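PDB 4IGB: LPXTG cell wall surface protein, which is a surface protein probably fixed to the streptococcal peptidoglycan, its N-terminal N1 and N2 domains making up this chain and probably serving in adhesion. Local coordinates for residues V47-S53 with E68-L74. Residues are numbered along the deposited sequence; the frame is centred on the assembly and turned at random.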
ATOM      1  N   VAL B  47       4.070 -21.981 -16.272  1.00 13.75           N
ATOM      2  CA  VAL B  47       4.316 -21.931 -14.840  1.00 23.98           C
ATOM      3  C   VAL B  47       4.248 -23.312 -14.186  1.00 27.21           C
ATOM      4  O   VAL B  47       3.291 -24.057 -14.373  1.00 20.27           O
ATOM      5  CB  VAL B  47       3.331 -20.994 -14.127  1.00 21.99           C
ATOM      6  CG1 VAL B  47       3.519 -21.086 -12.621  1.00 21.36           C
ATOM      7  CG2 VAL B  47       3.532 -19.565 -14.586  1.00 15.33           C
ATOM      8  N   ASP B  48       5.296 -23.646 -13.443  1.00 19.40           N
ATOM      9  CA  ASP B  48       5.327 -24.843 -12.614  1.00 24.09           C
ATOM     10  C   ASP B  48       5.059 -24.418 -11.175  1.00 21.56           C
ATOM     11  O   ASP B  48       5.891 -23.765 -10.549  1.00 19.93           O
ATOM     12  CB  ASP B  48       6.707 -25.488 -12.723  1.00 28.46           C
ATOM     13  CG  ASP B  48       6.785 -26.831 -12.040  1.00 30.20           C
ATOM     14  OD1 ASP B  48       5.762 -27.524 -11.933  1.00 34.97           O
ATOM     15  OD2 ASP B  48       7.887 -27.205 -11.609  1.00 46.69           O
ATOM     16  N   GLN B  49       3.888 -24.781 -10.666  1.00 19.91           N
ATOM     17  CA  GLN B  49       3.504 -24.442  -9.303  1.00 22.52           C
ATOM     18  C   GLN B  49       3.501 -25.688  -8.430  1.00 22.89           C
ATOM     19  O   GLN B  49       2.970 -26.726  -8.821  1.00 26.85           O
ATOM     20  CB  GLN B  49       2.123 -23.781  -9.285  1.00 20.73           C
ATOM     21  CG  GLN B  49       1.574 -23.505  -7.895  1.00 20.18           C
ATOM     22  CD  GLN B  49       0.128 -23.050  -7.922  1.00 26.43           C
ATOM     23  OE1 GLN B  49      -0.480 -22.940  -8.985  1.00 22.17           O
ATOM     24  NE2 GLN B  49      -0.432 -22.783  -6.748  1.00 16.57           N
ATOM     25  N   PHE B  50       4.098 -25.585  -7.248  1.00 26.17           N
ATOM     26  CA  PHE B  50       4.144 -26.710  -6.323  1.00 24.72           C
ATOM     27  C   PHE B  50       4.400 -26.260  -4.889  1.00 31.00           C
ATOM     28  O   PHE B  50       5.039 -25.236  -4.649  1.00 22.34           O
ATOM     29  CB  PHE B  50       5.204 -27.725  -6.759  1.00 22.19           C
ATOM     30  CG  PHE B  50       6.577 -27.140  -6.921  1.00 22.21           C
ATOM     31  CD1 PHE B  50       7.445 -27.069  -5.847  1.00 24.81           C
ATOM     32  CD2 PHE B  50       7.000 -26.668  -8.151  1.00 27.77           C
ATOM     33  CE1 PHE B  50       8.708 -26.534  -5.995  1.00 30.71           C
ATOM     34  CE2 PHE B  50       8.263 -26.132  -8.305  1.00 25.26           C
ATOM     35  CZ  PHE B  50       9.118 -26.065  -7.226  1.00 22.58           C
ATOM     36  N   HIS B  51       3.892 -27.037  -3.939  1.00 20.67           N
ATOM     37  CA  HIS B  51       4.082 -26.745  -2.527  1.00 28.14           C
ATOM     38  C   HIS B  51       5.403 -27.325  -2.039  1.00 29.74           C
ATOM     39  O   HIS B  51       5.787 -28.427  -2.423  1.00 30.29           O
ATOM     40  CB  HIS B  51       2.924 -27.311  -1.705  1.00 18.04           C
ATOM     41  CG  HIS B  51       3.002 -26.986  -0.246  1.00 30.20           C
ATOM     42  ND1 HIS B  51       2.230 -26.006   0.341  1.00 27.64           N
ATOM     43  CD2 HIS B  51       3.760 -27.511   0.746  1.00 27.08           C
ATOM     44  CE1 HIS B  51       2.509 -25.942   1.630  1.00 21.09           C
ATOM     45  NE2 HIS B  51       3.434 -26.844   1.902  1.00 24.11           N
ATOM     46  N   LEU B  52       6.096 -26.572  -1.194  1.00 23.88           N
ATOM     47  CA  LEU B  52       7.365 -27.013  -0.634  1.00 28.95           C
ATOM     48  C   LEU B  52       7.308 -26.964   0.886  1.00 33.93           C
ATOM     49  O   LEU B  52       6.882 -25.966   1.465  1.00 24.86           O
ATOM     50  CB  LEU B  52       8.506 -26.132  -1.144  1.00 31.09           C
ATOM     51  CG  LEU B  52       9.599 -26.817  -1.964  1.00 37.77           C
ATOM     52  CD1 LEU B  52       9.008 -27.887  -2.866  1.00 31.58           C
ATOM     53  CD2 LEU B  52      10.375 -25.794  -2.777  1.00 30.14           C
ATOM     54  N   SER B  53       7.735 -28.042   1.534  1.00 26.70           N
ATOM     55  CA  SER B  53       7.732 -28.080   2.993  1.00 23.50           C
ATOM     56  C   SER B  53       9.174 -28.089   3.521  1.00 27.45           C
ATOM     57  O   SER B  53       9.937 -29.000   3.235  1.00 39.32           O
ATOM     58  CB  SER B  53       6.971 -29.311   3.485  1.00 24.32           C
ATOM     59  OG  SER B  53       6.902 -29.321   4.899  1.00 31.10           O
ATOM     60  N   GLU B  68       6.537 -23.819   5.610  1.00 31.67           N
ATOM     61  CA  GLU B  68       5.754 -24.147   4.403  1.00 29.96           C
ATOM     62  C   GLU B  68       5.756 -23.040   3.346  1.00 28.32           C
ATOM     63  O   GLU B  68       5.648 -21.851   3.654  1.00 22.09           O
ATOM     64  CB  GLU B  68       4.318 -24.558   4.758  1.00 28.69           C
ATOM     65  CG  GLU B  68       4.218 -25.723   5.756  1.00 25.05           C
ATOM     66  CD  GLU B  68       4.768 -27.036   5.230  1.00 30.10           C
ATOM     67  OE1 GLU B  68       4.662 -27.307   4.023  1.00 27.54           O
ATOM     68  OE2 GLU B  68       5.296 -27.828   6.035  1.00 34.56           O
ATOM     69  N   MET B  69       5.889 -23.449   2.093  1.00 21.19           N
ATOM     70  CA  MET B  69       6.068 -22.507   0.999  1.00 19.56           C
ATOM     71  C   MET B  69       5.254 -22.937  -0.212  1.00 25.10           C
ATOM     72  O   MET B  69       5.104 -24.131  -0.487  1.00 20.69           O
ATOM     73  CB  MET B  69       7.547 -22.442   0.602  1.00 24.03           C
ATOM     74  CG  MET B  69       7.813 -21.779  -0.745  1.00 26.71           C
ATOM     75  SD  MET B  69       9.566 -21.731  -1.180  1.00 21.61           S
ATOM     76  CE  MET B  69      10.138 -20.423  -0.094  1.00 17.66           C
ATOM     77  N   GLU B  70       4.729 -21.958  -0.934  1.00 22.70           N
ATOM     78  CA  GLU B  70       4.170 -22.234  -2.245  1.00 18.23           C
ATOM     79  C   GLU B  70       5.100 -21.609  -3.259  1.00 16.80           C
ATOM     80  O   GLU B  70       5.343 -20.396  -3.235  1.00 16.38           O
ATOM     81  CB  GLU B  70       2.743 -21.699  -2.374  1.00 13.67           C
ATOM     82  CG  GLU B  70       2.018 -22.188  -3.652  1.00 21.42           C
ATOM     83  CD  GLU B  70       1.590 -23.644  -3.587  1.00 20.16           C
ATOM     84  OE1 GLU B  70       1.662 -24.261  -2.502  1.00 20.12           O
ATOM     85  OE2 GLU B  70       1.165 -24.179  -4.632  1.00 23.18           O
ATOM     86  N   ASN B  71       5.629 -22.447  -4.145  1.00 17.33           N
ATOM     87  CA  ASN B  71       6.693 -22.037  -5.052  1.00 22.25           C
ATOM     88  C   ASN B  71       6.254 -22.003  -6.497  1.00 24.13           C
ATOM     89  O   ASN B  71       5.461 -22.836  -6.928  1.00 21.91           O
ATOM     90  CB  ASN B  71       7.895 -22.977  -4.946  1.00 14.50           C
ATOM     91  CG  ASN B  71       9.160 -22.346  -5.476  1.00 19.05           C
ATOM     92  OD1 ASN B  71       9.974 -23.026  -6.097  1.00 29.86           O
ATOM     93  ND2 ASN B  71       9.337 -21.046  -5.246  1.00 19.03           N
ATOM     94  N   PHE B  72       6.806 -21.060  -7.252  1.00 19.61           N
ATOM     95  CA  PHE B  72       6.439 -20.906  -8.655  1.00 18.87           C
ATOM     96  C   PHE B  72       7.675 -20.752  -9.518  1.00 17.14           C
ATOM     97  O   PHE B  72       8.515 -19.863  -9.290  1.00 20.57           O
ATOM     98  CB  PHE B  72       5.534 -19.688  -8.849  1.00 16.37           C
ATOM     99  CG  PHE B  72       4.233 -19.764  -8.110  1.00 17.36           C
ATOM    100  CD1 PHE B  72       4.168 -19.458  -6.758  1.00 14.17           C
ATOM    101  CD2 PHE B  72       3.062 -20.113  -8.776  1.00 21.07           C
ATOM    102  CE1 PHE B  72       2.955 -19.499  -6.083  1.00 17.50           C
ATOM    103  CE2 PHE B  72       1.858 -20.178  -8.102  1.00 16.63           C
ATOM    104  CZ  PHE B  72       1.802 -19.866  -6.753  1.00 15.34           C
ATOM    105  N   THR B  73       7.789 -21.608 -10.520  1.00 15.31           N
ATOM    106  CA  THR B  73       8.887 -21.492 -11.465  1.00 14.13           C
ATOM    107  C   THR B  73       8.359 -21.434 -12.882  1.00 20.53           C
ATOM    108  O   THR B  73       7.181 -21.689 -13.124  1.00 16.76           O
ATOM    109  CB  THR B  73       9.868 -22.674 -11.331  1.00 19.82           C
ATOM    110  OG1 THR B  73       9.235 -23.873 -11.788  1.00 15.97           O
ATOM    111  CG2 THR B  73      10.324 -22.841  -9.862  1.00 18.77           C
ATOM    112  N   LEU B  74       9.248 -21.095 -13.813  1.00 22.00           N
ATOM    113  CA  LEU B  74       8.923 -20.972 -15.223  1.00 17.60           C
ATOM    114  C   LEU B  74       9.688 -22.026 -16.028  1.00 22.81           C
ATOM    115  O   LEU B  74      10.904 -22.146 -15.909  1.00 22.02           O
ATOM    116  CB  LEU B  74       9.288 -19.566 -15.717  1.00 13.54           C
ATOM    117  CG  LEU B  74       8.329 -18.456 -15.297  1.00 15.19           C
ATOM    118  CD1 LEU B  74       8.940 -17.086 -15.524  1.00 17.59           C
ATOM    119  CD2 LEU B  74       6.989 -18.597 -16.045  1.00 15.52           C
TER
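His51 lies between two glutamates of the neighbouring strand. Its NE2 donates to Glu68 OE1 in a nearly straight bond, very short at 2.5 Å, with ring and carboxylate planes only 17° apart. The other carboxylate oxygen, Glu68 OE2, takes the hydroxyl of Ser53, also at 2.5 Å from OG; each oxygen thus has a partner, though bonds this close make the exact lengths doubtful. Bending the Glu68 chain at chi2 (-65°) brings the carboxylate back to His51 and Ser53. On the far side of the imidazole, ND1 makes a weak bond to Glu70 OE1, while Met69 O sits over the centre of the ring, 3.5 Å above its plane. Two carboxylates beside one imidazole would probably favour its doubly protonated form. Glu70 reaches on to Gln49: OE2 accepts from NE2 at 3.0 Å in a somewhat bent bond, approached on its anti side but tilted out of the carboxylate plane, with amide and carboxylate planes almost perpendicular. Gln49 OE1 turns to Lys43 instead. The extended Gln49 chain runs alongside the Phe72 ring, CG 3.3 Å from CE2, and Val47 CG1 meets that ring at its edge.

Strands 47-53 and 68-74 are antiparallel neighbours in a sheet of the Sgo0707 N-terminal domain. Strand 47-53 forms one border of this sheet; strand 135-142 pairs with the other side of 68-74. Paired backbone bonds join Asp48 to Thr73, Phe50 to Asn71 and Leu52 to Met69.

The opposite face carries Phe50, its ring laid beside the Asn71 side chain. Asn71 CB packs over the ring, 4.2 Å from its centroid, in a CH-pi contact, and the amide plane is steeply inclined to the ring. Asn71 ND2 bonds to Glu137, and His162 stacks on Phe50. Farther along, Asp48 and Thr73 lie side by side, CB against OG1, with the aspartate carboxylate bonded to Tyr164.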